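Local atomic coordinates of glucose-6-phosphate 1-dehydrogenase (Kluyveromyces lactis, PDB entry 7E6I), a protein that catalyses the NADP+-dependent oxidation of glucose 6-phosphate to 6-phosphogluconolactone, the first and probably rate-limiting step of the oxidative pentose phosphate pathway. Residues D92-L98 with K135-L140; Q147-V151 with A422-D426; F155-L159 with L436-K441. One frame throughout, in Å; residues are numbered along the deposited sequence.

Interaction 1 (D92-L98 with K135-L140); sequences DSDEGYL and KLKENL
Asp94 OD1 is gripped from both faces of its carboxylate plane. Lys135 NZ reaches Asp94 OD1 on the syn side at 2.8 Å, making a salt bridge, while Asn139 ND2 comes to Asp94 OD1 from above the opposite face in a longer bond of 3.3 Å. Asn139 ND2 also bonds back to Lys135 O, 3.0 Å away and close to the amide plane, which fixes the rotation of the side chain; an asparagine suits the place because its NH2 has two hydrogens to give. Lys135 NZ has a second carboxylate partner in Glu138 OE2 at 3.0 Å. To get there the lysine bends at chi2 (-70°) and lies across Tyr97, setting Lys135 CB over the centre of the phenol ring, 3.3 Å from the centroid, in a CH-pi contact. The ring's OH bonds to Tyr91 O, and Leu136 CD2 touches CD2 of the ring. Segments 94-98 and 135-139, helical parts of the Rossmann-type coenzyme domain, cross at -63° with axes 9.7 Å apart. With Asp94 OD1 and Glu138 OE2 4.0 Å apart, the shared ammonium probably offsets their mutual repulsion and favours the charged form of all three groups.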
ATOM      1  N   ASP A  92     -24.878 -12.772  -7.015  1.00 58.88           N
ATOM      2  CA  ASP A  92     -25.242 -13.007  -8.404  1.00 60.50           C
ATOM      3  C   ASP A  92     -26.656 -12.563  -8.758  1.00 63.36           C
ATOM      4  O   ASP A  92     -27.006 -12.568  -9.944  1.00 63.19           O
ATOM      5  CB  ASP A  92     -25.118 -14.509  -8.689  1.00 63.99           C
ATOM      6  CG  ASP A  92     -24.523 -14.801 -10.033  1.00 76.66           C
ATOM      7  OD1 ASP A  92     -23.352 -15.232 -10.084  1.00 83.06           O
ATOM      8  OD2 ASP A  92     -25.232 -14.616 -11.044  1.00 83.16           O
ATOM      9  N   SER A  93     -27.483 -12.208  -7.775  1.00 59.97           N
ATOM     10  CA  SER A  93     -28.917 -12.122  -8.001  1.00 61.45           C
ATOM     11  C   SER A  93     -29.524 -11.015  -7.153  1.00 59.68           C
ATOM     12  O   SER A  93     -29.081 -10.754  -6.032  1.00 57.15           O
ATOM     13  CB  SER A  93     -29.603 -13.459  -7.689  1.00 64.41           C
ATOM     14  OG  SER A  93     -30.787 -13.619  -8.452  1.00 72.44           O
ATOM     15  N   ASP A  94     -30.594 -10.417  -7.684  1.00 61.43           N
ATOM     16  CA  ASP A  94     -31.138  -9.180  -7.134  1.00 59.34           C
ATOM     17  C   ASP A  94     -31.875  -9.362  -5.813  1.00 60.48           C
ATOM     18  O   ASP A  94     -32.126  -8.366  -5.129  1.00 60.28           O
ATOM     19  CB  ASP A  94     -32.097  -8.529  -8.135  1.00 59.35           C
ATOM     20  CG  ASP A  94     -31.521  -8.442  -9.542  1.00 64.00           C
ATOM     21  OD1 ASP A  94     -30.337  -8.064  -9.709  1.00 64.51           O
ATOM     22  OD2 ASP A  94     -32.272  -8.734 -10.492  1.00 66.05           O
ATOM     23  N   GLU A  95     -32.253 -10.587  -5.438  1.00 61.74           N
ATOM     24  CA  GLU A  95     -33.091 -10.740  -4.248  1.00 62.18           C
ATOM     25  C   GLU A  95     -32.335 -10.353  -2.990  1.00 59.21           C
ATOM     26  O   GLU A  95     -32.921  -9.780  -2.063  1.00 61.11           O
ATOM     27  CB  GLU A  95     -33.629 -12.170  -4.121  1.00 64.60           C
ATOM     28  CG  GLU A  95     -32.581 -13.265  -4.100  1.00 63.37           C
ATOM     29  CD  GLU A  95     -32.312 -13.806  -5.488  1.00 71.56           C
ATOM     30  OE1 GLU A  95     -31.498 -14.758  -5.617  1.00 71.70           O
ATOM     31  OE2 GLU A  95     -32.922 -13.272  -6.448  1.00 71.88           O
ATOM     32  N   GLY A  96     -31.041 -10.661  -2.931  1.00 58.26           N
ATOM     33  CA  GLY A  96     -30.257 -10.256  -1.779  1.00 56.99           C
ATOM     34  C   GLY A  96     -30.177  -8.749  -1.643  1.00 55.55           C
ATOM     35  O   GLY A  96     -30.329  -8.207  -0.544  1.00 55.28           O
ATOM     36  N   TYR A  97     -29.967  -8.053  -2.764  1.00 54.34           N
ATOM     37  CA  TYR A  97     -29.808  -6.601  -2.723  1.00 56.61           C
ATOM     38  C   TYR A  97     -31.124  -5.910  -2.394  1.00 54.97           C
ATOM     39  O   TYR A  97     -31.141  -4.921  -1.652  1.00 53.62           O
ATOM     40  CB  TYR A  97     -29.229  -6.109  -4.050  1.00 52.47           C
ATOM     41  CG  TYR A  97     -27.866  -6.715  -4.300  1.00 54.10           C
ATOM     42  CD1 TYR A  97     -27.741  -8.005  -4.808  1.00 52.11           C
ATOM     43  CD2 TYR A  97     -26.705  -6.020  -3.989  1.00 50.83           C
ATOM     44  CE1 TYR A  97     -26.505  -8.580  -5.016  1.00 50.95           C
ATOM     45  CE2 TYR A  97     -25.454  -6.585  -4.200  1.00 52.80           C
ATOM     46  CZ  TYR A  97     -25.361  -7.866  -4.715  1.00 51.83           C
ATOM     47  OH  TYR A  97     -24.121  -8.433  -4.927  1.00 48.88           O
ATOM     48  N   LEU A  98     -32.239  -6.432  -2.908  1.00 55.33           N
ATOM     49  CA  LEU A  98     -33.533  -5.868  -2.550  1.00 53.16           C
ATOM     50  C   LEU A  98     -33.842  -6.107  -1.080  1.00 54.77           C
ATOM     51  O   LEU A  98     -34.362  -5.218  -0.398  1.00 56.13           O
ATOM     52  CB  LEU A  98     -34.622  -6.449  -3.442  1.00 54.27           C
ATOM     53  CG  LEU A  98     -34.402  -6.087  -4.909  1.00 56.89           C
ATOM     54  CD1 LEU A  98     -35.242  -6.956  -5.823  1.00 54.39           C
ATOM     55  CD2 LEU A  98     -34.679  -4.605  -5.135  1.00 56.86           C
ATOM     56  N   LYS A 135     -24.944  -5.011  -9.282  1.00 47.05           N
ATOM     57  CA  LYS A 135     -26.133  -5.195  -8.460  1.00 49.30           C
ATOM     58  C   LYS A 135     -26.420  -3.965  -7.602  1.00 49.10           C
ATOM     59  O   LYS A 135     -27.564  -3.501  -7.530  1.00 49.12           O
ATOM     60  CB  LYS A 135     -25.970  -6.438  -7.597  1.00 50.64           C
ATOM     61  CG  LYS A 135     -25.919  -7.729  -8.385  1.00 52.68           C
ATOM     62  CD  LYS A 135     -27.263  -8.056  -8.989  1.00 54.66           C
ATOM     63  CE  LYS A 135     -27.093  -8.906 -10.235  1.00 58.90           C
ATOM     64  NZ  LYS A 135     -28.113  -8.600 -11.269  1.00 65.26           N
ATOM     65  N   LEU A 136     -25.394  -3.421  -6.937  1.00 49.03           N
ATOM     66  CA  LEU A 136     -25.586  -2.195  -6.166  1.00 49.04           C
ATOM     67  C   LEU A 136     -26.124  -1.068  -7.038  1.00 47.18           C
ATOM     68  O   LEU A 136     -27.000  -0.304  -6.615  1.00 48.81           O
ATOM     69  CB  LEU A 136     -24.275  -1.764  -5.516  1.00 45.96           C
ATOM     70  CG  LEU A 136     -23.729  -2.595  -4.367  1.00 45.04           C
ATOM     71  CD1 LEU A 136     -22.312  -2.113  -4.044  1.00 39.48           C
ATOM     72  CD2 LEU A 136     -24.642  -2.487  -3.165  1.00 40.32           C
ATOM     73  N   LYS A 137     -25.606  -0.947  -8.258  1.00 47.73           N
ATOM     74  CA  LYS A 137     -26.061   0.111  -9.151  1.00 48.48           C
ATOM     75  C   LYS A 137     -27.467  -0.158  -9.683  1.00 48.79           C
ATOM     76  O   LYS A 137     -28.247   0.781  -9.854  1.00 50.84           O
ATOM     77  CB  LYS A 137     -25.055   0.276 -10.291  1.00 43.42           C
ATOM     78  CG  LYS A 137     -25.292   1.470 -11.187  1.00 44.27           C
ATOM     79  CD  LYS A 137     -25.252   2.808 -10.438  1.00 44.53           C
ATOM     80  CE  LYS A 137     -25.247   3.974 -11.431  1.00 41.63           C
ATOM     81  NZ  LYS A 137     -25.075   5.299 -10.765  1.00 51.50           N
ATOM     82  N   GLU A 138     -27.811  -1.422  -9.952  1.00 50.33           N
ATOM     83  CA  GLU A 138     -29.149  -1.744 -10.447  1.00 53.09           C
ATOM     84  C   GLU A 138     -30.209  -1.673  -9.354  1.00 52.34           C
ATOM     85  O   GLU A 138     -31.360  -1.329  -9.643  1.00 50.65           O
ATOM     86  CB  GLU A 138     -29.181  -3.146 -11.081  1.00 57.60           C
ATOM     87  CG  GLU A 138     -28.111  -3.436 -12.166  1.00 60.99           C
ATOM     88  CD  GLU A 138     -27.772  -4.946 -12.328  1.00 69.84           C
ATOM     89  OE1 GLU A 138     -27.674  -5.437 -13.481  1.00 73.04           O
ATOM     90  OE2 GLU A 138     -27.593  -5.648 -11.304  1.00 68.56           O
ATOM     91  N   ASN A 139     -29.853  -1.987  -8.105  1.00 52.68           N
ATOM     92  CA  ASN A 139     -30.841  -2.204  -7.055  1.00 50.04           C
ATOM     93  C   ASN A 139     -30.736  -1.253  -5.873  1.00 50.55           C
ATOM     94  O   ASN A 139     -31.767  -0.911  -5.297  1.00 52.86           O
ATOM     95  CB  ASN A 139     -30.742  -3.643  -6.524  1.00 48.98           C
ATOM     96  CG  ASN A 139     -31.047  -4.682  -7.589  1.00 55.88           C
ATOM     97  OD1 ASN A 139     -32.204  -5.036  -7.817  1.00 58.86           O
ATOM     98  ND2 ASN A 139     -30.009  -5.174  -8.253  1.00 57.55           N
ATOM     99  N   LEU A 140     -29.537  -0.816  -5.494  1.00 50.15           N
ATOM    100  CA  LEU A 140     -29.323  -0.124  -4.224  1.00 50.58           C
ATOM    101  C   LEU A 140     -28.571   1.185  -4.429  1.00 50.81           C
ATOM    102  O   LEU A 140     -27.589   1.473  -3.746  1.00 53.72           O
ATOM    103  CB  LEU A 140     -28.556  -1.026  -3.268  1.00 49.22           C
ATOM    104  CG  LEU A 140     -28.882  -1.046  -1.778  1.00 51.62           C
ATOM    105  CD1 LEU A 140     -28.073  -2.157  -1.126  1.00 50.37           C
ATOM    106  CD2 LEU A 140     -28.622   0.289  -1.098  1.00 52.96           C
TER

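Interaction 2 (Q147-V151 with A422-D426); sequences QRVIV and ALLGD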
ATOM      1  N   GLN A 147     -23.365   7.477  -1.956  1.00 38.94           N
ATOM      2  CA  GLN A 147     -22.810   6.152  -1.712  1.00 42.24           C
ATOM      3  C   GLN A 147     -21.357   6.107  -2.170  1.00 40.04           C
ATOM      4  O   GLN A 147     -20.992   6.710  -3.186  1.00 40.79           O
ATOM      5  CB  GLN A 147     -23.607   5.049  -2.432  1.00 37.12           C
ATOM      6  CG  GLN A 147     -23.972   5.402  -3.852  1.00 41.64           C
ATOM      7  CD  GLN A 147     -25.404   5.928  -3.948  1.00 47.24           C
ATOM      8  OE1 GLN A 147     -26.329   5.330  -3.400  1.00 48.32           O
ATOM      9  NE2 GLN A 147     -25.583   7.065  -4.622  1.00 45.39           N
ATOM     10  N   ARG A 148     -20.537   5.382  -1.417  1.00 35.87           N
ATOM     11  CA  ARG A 148     -19.126   5.206  -1.713  1.00 35.39           C
ATOM     12  C   ARG A 148     -18.792   3.725  -1.626  1.00 37.51           C
ATOM     13  O   ARG A 148     -19.242   3.036  -0.707  1.00 38.33           O
ATOM     14  CB  ARG A 148     -18.259   6.004  -0.732  1.00 34.54           C
ATOM     15  CG  ARG A 148     -18.380   7.509  -0.887  1.00 36.36           C
ATOM     16  CD  ARG A 148     -17.718   8.260   0.263  1.00 35.89           C
ATOM     17  NE  ARG A 148     -17.990   9.692   0.183  1.00 38.20           N
ATOM     18  CZ  ARG A 148     -18.034  10.511   1.230  1.00 37.98           C
ATOM     19  NH1 ARG A 148     -17.821  10.049   2.459  1.00 34.43           N
ATOM     20  NH2 ARG A 148     -18.296  11.799   1.042  1.00 41.13           N
ATOM     21  N   VAL A 149     -18.015   3.219  -2.576  1.00 34.15           N
ATOM     22  CA  VAL A 149     -17.611   1.821  -2.530  1.00 34.43           C
ATOM     23  C   VAL A 149     -16.089   1.744  -2.463  1.00 34.28           C
ATOM     24  O   VAL A 149     -15.385   2.451  -3.191  1.00 32.79           O
ATOM     25  CB  VAL A 149     -18.191   1.001  -3.703  1.00 36.87           C
ATOM     26  CG1 VAL A 149     -18.794   1.897  -4.784  1.00 34.40           C
ATOM     27  CG2 VAL A 149     -17.158   0.032  -4.271  1.00 36.16           C
ATOM     28  N   ILE A 150     -15.593   0.911  -1.552  1.00 35.85           N
ATOM     29  CA  ILE A 150     -14.176   0.635  -1.395  1.00 34.05           C
ATOM     30  C   ILE A 150     -13.870  -0.696  -2.062  1.00 32.76           C
ATOM     31  O   ILE A 150     -14.536  -1.703  -1.790  1.00 34.48           O
ATOM     32  CB  ILE A 150     -13.782   0.595   0.089  1.00 33.45           C
ATOM     33  CG1 ILE A 150     -13.928   1.969   0.729  1.00 34.57           C
ATOM     34  CG2 ILE A 150     -12.365   0.097   0.244  1.00 31.65           C
ATOM     35  CD1 ILE A 150     -14.002   1.900   2.235  1.00 34.81           C
ATOM     36  N   VAL A 151     -12.866  -0.703  -2.937  1.00 31.28           N
ATOM     37  CA  VAL A 151     -12.278  -1.932  -3.441  1.00 31.46           C
ATOM     38  C   VAL A 151     -10.776  -1.858  -3.235  1.00 34.06           C
ATOM     39  O   VAL A 151     -10.178  -0.780  -3.178  1.00 31.52           O
ATOM     40  CB  VAL A 151     -12.606  -2.205  -4.926  1.00 35.26           C
ATOM     41  CG1 VAL A 151     -13.932  -2.940  -5.036  1.00 38.08           C
ATOM     42  CG2 VAL A 151     -12.624  -0.918  -5.723  1.00 30.41           C
ATOM     43  N   ALA A 422     -12.142   7.412   3.842  1.00 35.06           N
ATOM     44  CA  ALA A 422     -13.306   7.173   2.998  1.00 35.69           C
ATOM     45  C   ALA A 422     -14.563   7.783   3.614  1.00 36.43           C
ATOM     46  O   ALA A 422     -15.346   8.451   2.925  1.00 33.71           O
ATOM     47  CB  ALA A 422     -13.475   5.671   2.769  1.00 30.18           C
ATOM     48  N   LEU A 423     -14.768   7.571   4.921  1.00 37.38           N
ATOM     49  CA  LEU A 423     -15.930   8.158   5.582  1.00 37.70           C
ATOM     50  C   LEU A 423     -15.931   9.669   5.406  1.00 38.51           C
ATOM     51  O   LEU A 423     -16.982  10.272   5.160  1.00 37.70           O
ATOM     52  CB  LEU A 423     -15.959   7.769   7.066  1.00 35.14           C
ATOM     53  CG  LEU A 423     -16.214   6.283   7.361  1.00 32.61           C
ATOM     54  CD1 LEU A 423     -16.074   5.947   8.833  1.00 30.92           C
ATOM     55  CD2 LEU A 423     -17.582   5.884   6.883  1.00 34.63           C
ATOM     56  N   LEU A 424     -14.750  10.291   5.461  1.00 38.74           N
ATOM     57  CA  LEU A 424     -14.632  11.730   5.254  1.00 38.16           C
ATOM     58  C   LEU A 424     -14.623  12.131   3.785  1.00 36.71           C
ATOM     59  O   LEU A 424     -14.599  13.328   3.496  1.00 39.27           O
ATOM     60  CB  LEU A 424     -13.372  12.265   5.940  1.00 38.17           C
ATOM     61  CG  LEU A 424     -13.186  11.917   7.421  1.00 41.30           C
ATOM     62  CD1 LEU A 424     -11.743  12.123   7.840  1.00 42.40           C
ATOM     63  CD2 LEU A 424     -14.112  12.725   8.294  1.00 41.88           C
ATOM     64  N   GLY A 425     -14.662  11.184   2.850  1.00 36.51           N
ATOM     65  CA  GLY A 425     -14.694  11.539   1.439  1.00 35.95           C
ATOM     66  C   GLY A 425     -13.380  12.008   0.830  1.00 36.17           C
ATOM     67  O   GLY A 425     -13.392  12.599  -0.258  1.00 31.03           O
ATOM     68  N   ASP A 426     -12.241  11.742   1.479  1.00 34.73           N
ATOM     69  CA  ASP A 426     -10.943  12.265   1.043  1.00 35.20           C
ATOM     70  C   ASP A 426     -10.227  11.225   0.183  1.00 33.28           C
ATOM     71  O   ASP A 426      -9.786  10.192   0.697  1.00 31.62           O
ATOM     72  CB  ASP A 426     -10.099  12.648   2.260  1.00 33.08           C
ATOM     73  CG  ASP A 426      -8.750  13.236   1.883  1.00 36.33           C
ATOM     74  OD1 ASP A 426      -8.386  13.231   0.678  1.00 34.20           O
ATOM     75  OD2 ASP A 426      -8.054  13.737   2.800  1.00 39.10           O
TER
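Arg148, on strand 146-152 next to the outermost strand 178-181 of the Rossmann-type parallel sheet, sends its side chain to the C-terminal end of helix 414-423, where Gly425 closes the last turn in a Schellman motif. The arginine is extended from CG to NE, so its guanidinium stands off the strand and meets the turn in two ways. Gly425 CA sits over the centre of one face, 3.4 Å above the plane, whereas Leu423 O lies at the edge, near that plane. Arg148 NH1 gives Leu423 O a weak hydrogen bond of 2.8 Å, bent to 124° at the hydrogen, and lies 3.0 Å from Ala422 O, which already accepts Gly425 N in closing the turn. Glycine fits position 425 twice over: its phi of 76° is easy for a residue without a side chain, and a CB would collide with Arg148 NH2. A cation suits this spot, since the carbonyls of a helix C-terminus gather partial negative charge. NH2 bonds to Thr3 O and Phe5 adds a cation-pi contact, so N-terminal residues also hold the group. Two residues along, Ile150 points the same way and meets the helix by apolar contact; a small alanine lets the two elements come close. With CG1 of Ile150 anti to the carbonyl carbon (chi1 -66°), the branch runs toward the helix and CD1 ends 3.8 Å from Ala422 CB.

Interaction 3 (F155-L159 with L436-K441); sequences FGHDL and LDVSWK
The loop that leaves strand 146-152 and starts helix 159-169, part of a beta-alpha unit of the coenzyme domain, lies across helix 433-451, with the Trp440 indole against its backbone. Asp158 CA and His157 C lie over one face of the ring system, Asp158 CA 3.6 Å from Trp440 CE3 and His157 C 3.5 Å from Trp440 CH2. Farther along the indole, Gly156 O approaches CZ2 of Trp440 obliquely at 3.4 Å. A broad, flat tryptophan suits this position because its face can underlie the backbone of His157 and Asp158 while its rim still reaches Gly156. Glycine suits 156 because, with phi 111° and psi 167°, a side chain would run into the carbonyl oxygen of Phe155. Two leucines extend the packing beside the indole. Leu436 CD2 meets Phe155 CD2 at 3.5 Å, the two side chains crossing at about a right angle. Leu159 CA lies 3.8 Å from Trp440 CB, and with its CG anti to the backbone N (chi1 178°) Leu159 places CD2 3.8 Å from Lys441 CG, a methyl group against the lysine's aliphatic part. Asp158 is the N-cap of helix 159-169: its side chain caps a backbone N of the first turn, and OD1 also bonds to Ser161 OG. Leu159 N bonds to Thr444 OG1 farther along helix 433-451, and His157 O to Arg239 NE of helix 236-254. Since an apolar ring face packs on backbone atoms without bonding them, the loop's orientation over the indole probably owes much to those two directional bonds.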
ATOM      1  N   PHE A 155      -6.246  -4.679  -9.057  1.00 35.34           N
ATOM      2  CA  PHE A 155      -7.222  -4.370 -10.092  1.00 35.48           C
ATOM      3  C   PHE A 155      -6.641  -4.764 -11.445  1.00 40.28           C
ATOM      4  O   PHE A 155      -6.350  -3.901 -12.278  1.00 43.62           O
ATOM      5  CB  PHE A 155      -7.583  -2.883 -10.081  1.00 35.52           C
ATOM      6  CG  PHE A 155      -7.650  -2.293  -8.713  1.00 35.79           C
ATOM      7  CD1 PHE A 155      -8.800  -2.421  -7.946  1.00 35.72           C
ATOM      8  CD2 PHE A 155      -6.566  -1.619  -8.184  1.00 30.80           C
ATOM      9  CE1 PHE A 155      -8.878  -1.880  -6.680  1.00 33.40           C
ATOM     10  CE2 PHE A 155      -6.627  -1.073  -6.922  1.00 33.32           C
ATOM     11  CZ  PHE A 155      -7.786  -1.199  -6.158  1.00 34.69           C
ATOM     12  N   GLY A 156      -6.447  -6.052 -11.666  1.00 35.73           N
ATOM     13  CA  GLY A 156      -5.783  -6.526 -12.861  1.00 35.57           C
ATOM     14  C   GLY A 156      -4.417  -7.109 -12.551  1.00 36.53           C
ATOM     15  O   GLY A 156      -3.874  -6.966 -11.456  1.00 38.88           O
ATOM     16  N   HIS A 157      -3.880  -7.808 -13.552  1.00 33.97           N
ATOM     17  CA  HIS A 157      -2.555  -8.398 -13.489  1.00 33.85           C
ATOM     18  C   HIS A 157      -1.669  -7.929 -14.633  1.00 34.93           C
ATOM     19  O   HIS A 157      -0.505  -8.349 -14.712  1.00 35.76           O
ATOM     20  CB  HIS A 157      -2.660  -9.928 -13.511  1.00 34.46           C
ATOM     21  CG  HIS A 157      -3.578 -10.444 -14.568  1.00 36.00           C
ATOM     22  ND1 HIS A 157      -3.139 -10.787 -15.831  1.00 38.89           N
ATOM     23  CD2 HIS A 157      -4.916 -10.639 -14.567  1.00 35.38           C
ATOM     24  CE1 HIS A 157      -4.167 -11.196 -16.557  1.00 37.49           C
ATOM     25  NE2 HIS A 157      -5.258 -11.109 -15.815  1.00 39.91           N
ATOM     26  N   ASP A 158      -2.192  -7.092 -15.524  1.00 32.76           N
ATOM     27  CA  ASP A 158      -1.443  -6.444 -16.596  1.00 34.17           C
ATOM     28  C   ASP A 158      -2.347  -5.353 -17.157  1.00 35.28           C
ATOM     29  O   ASP A 158      -3.494  -5.190 -16.717  1.00 34.30           O
ATOM     30  CB  ASP A 158      -0.995  -7.436 -17.680  1.00 33.81           C
ATOM     31  CG  ASP A 158      -2.142  -8.287 -18.224  1.00 38.32           C
ATOM     32  OD1 ASP A 158      -3.328  -7.873 -18.149  1.00 36.20           O
ATOM     33  OD2 ASP A 158      -1.849  -9.393 -18.731  1.00 39.53           O
ATOM     34  N   LEU A 159      -1.826  -4.607 -18.135  1.00 33.59           N
ATOM     35  CA  LEU A 159      -2.588  -3.496 -18.695  1.00 35.22           C
ATOM     36  C   LEU A 159      -3.957  -3.956 -19.201  1.00 36.98           C
ATOM     37  O   LEU A 159      -4.985  -3.324 -18.905  1.00 33.01           O
ATOM     38  CB  LEU A 159      -1.797  -2.832 -19.819  1.00 30.87           C
ATOM     39  CG  LEU A 159      -2.531  -1.682 -20.507  1.00 30.37           C
ATOM     40  CD1 LEU A 159      -2.889  -0.596 -19.512  1.00 29.31           C
ATOM     41  CD2 LEU A 159      -1.673  -1.086 -21.624  1.00 31.92           C
ATOM     42  N   LEU A 436      -3.853   4.117 -12.082  1.00 30.01           N
ATOM     43  CA  LEU A 436      -3.805   2.691 -12.376  1.00 30.84           C
ATOM     44  C   LEU A 436      -3.352   2.446 -13.809  1.00 31.40           C
ATOM     45  O   LEU A 436      -2.461   1.623 -14.074  1.00 27.92           O
ATOM     46  CB  LEU A 436      -5.195   2.094 -12.143  1.00 29.88           C
ATOM     47  CG  LEU A 436      -5.395   0.682 -11.634  1.00 34.51           C
ATOM     48  CD1 LEU A 436      -4.224   0.229 -10.783  1.00 32.69           C
ATOM     49  CD2 LEU A 436      -6.694   0.659 -10.845  1.00 38.85           C
ATOM     50  N   ASP A 437      -3.958   3.163 -14.752  1.00 29.57           N
ATOM     51  CA  ASP A 437      -3.663   2.919 -16.155  1.00 30.42           C
ATOM     52  C   ASP A 437      -2.190   3.151 -16.452  1.00 31.44           C
ATOM     53  O   ASP A 437      -1.537   2.314 -17.085  1.00 29.72           O
ATOM     54  CB  ASP A 437      -4.542   3.807 -17.029  1.00 31.94           C
ATOM     55  CG  ASP A 437      -4.293   3.580 -18.497  1.00 34.03           C
ATOM     56  OD1 ASP A 437      -4.488   2.446 -18.978  1.00 36.53           O
ATOM     57  OD2 ASP A 437      -3.886   4.542 -19.176  1.00 39.76           O
ATOM     58  N   VAL A 438      -1.636   4.273 -15.977  1.00 31.79           N
ATOM     59  CA  VAL A 438      -0.240   4.587 -16.277  1.00 31.00           C
ATOM     60  C   VAL A 438       0.698   3.610 -15.577  1.00 31.45           C
ATOM     61  O   VAL A 438       1.740   3.221 -16.128  1.00 30.08           O
ATOM     62  CB  VAL A 438       0.077   6.038 -15.892  1.00 28.47           C
ATOM     63  CG1 VAL A 438       1.529   6.346 -16.202  1.00 25.34           C
ATOM     64  CG2 VAL A 438      -0.835   6.973 -16.636  1.00 28.16           C
ATOM     65  N   SER A 439       0.358   3.193 -14.358  1.00 28.28           N
ATOM     66  CA  SER A 439       1.253   2.276 -13.671  1.00 28.55           C
ATOM     67  C   SER A 439       1.301   0.928 -14.388  1.00 29.37           C
ATOM     68  O   SER A 439       2.360   0.299 -14.455  1.00 30.74           O
ATOM     69  CB  SER A 439       0.831   2.122 -12.208  1.00 28.15           C
ATOM     70  OG  SER A 439      -0.212   1.165 -12.072  1.00 36.40           O
ATOM     71  N   TRP A 440       0.185   0.492 -14.975  1.00 29.88           N
ATOM     72  CA  TRP A 440       0.199  -0.748 -15.746  1.00 31.67           C
ATOM     73  C   TRP A 440       0.875  -0.573 -17.104  1.00 31.67           C
ATOM     74  O   TRP A 440       1.553  -1.496 -17.566  1.00 31.13           O
ATOM     75  CB  TRP A 440      -1.224  -1.303 -15.909  1.00 30.84           C
ATOM     76  CG  TRP A 440      -1.678  -2.103 -14.695  1.00 30.40           C
ATOM     77  CD1 TRP A 440      -2.761  -1.852 -13.897  1.00 28.68           C
ATOM     78  CD2 TRP A 440      -1.035  -3.259 -14.144  1.00 30.87           C
ATOM     79  NE1 TRP A 440      -2.834  -2.779 -12.885  1.00 29.66           N
ATOM     80  CE2 TRP A 440      -1.782  -3.652 -13.010  1.00 31.60           C
ATOM     81  CE3 TRP A 440       0.107  -4.000 -14.496  1.00 31.63           C
ATOM     82  CZ2 TRP A 440      -1.432  -4.751 -12.228  1.00 29.58           C
ATOM     83  CZ3 TRP A 440       0.455  -5.089 -13.719  1.00 30.29           C
ATOM     84  CH2 TRP A 440      -0.314  -5.455 -12.596  1.00 31.47           C
ATOM     85  N   LYS A 441       0.750   0.600 -17.739  1.00 32.39           N
ATOM     86  CA  LYS A 441       1.481   0.834 -18.986  1.00 32.93           C
ATOM     87  C   LYS A 441       2.985   0.752 -18.761  1.00 35.06           C
ATOM     88  O   LYS A 441       3.733   0.344 -19.663  1.00 36.34           O
ATOM     89  CB  LYS A 441       1.114   2.199 -19.578  1.00 32.45           C
ATOM     90  CG  LYS A 441      -0.157   2.211 -20.407  1.00 33.14           C
ATOM     91  CD  LYS A 441      -0.744   3.624 -20.533  1.00 33.00           C
ATOM     92  CE  LYS A 441      -1.720   3.684 -21.722  1.00 42.08           C
ATOM     93  NZ  LYS A 441      -3.115   4.116 -21.401  1.00 39.34           N
TER

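Overall arrangement
The three contacts run from the outer side of the coenzyme domain toward the substrate site. Interaction 1 joins two helices within that domain, its centre about 30 Å from the centre of the chain; interactions 2 and 3 instead tie the domain to helices 414-423 and 433-451 of the C-terminal part, and their segments alternate along the chain. Helix 126-139 leads into strand 146-152, and interactions 1 and 2, centred 20 Å apart, touch where Leu140 O lies 4.1 Å from Gln147 OE1. In interaction 3, centred 22 Å from interaction 2, the Phe155 side chain is about 4 Å from that of Lys153, a pocket residue, and about 11 Å from the bound glucose 6-phosphate.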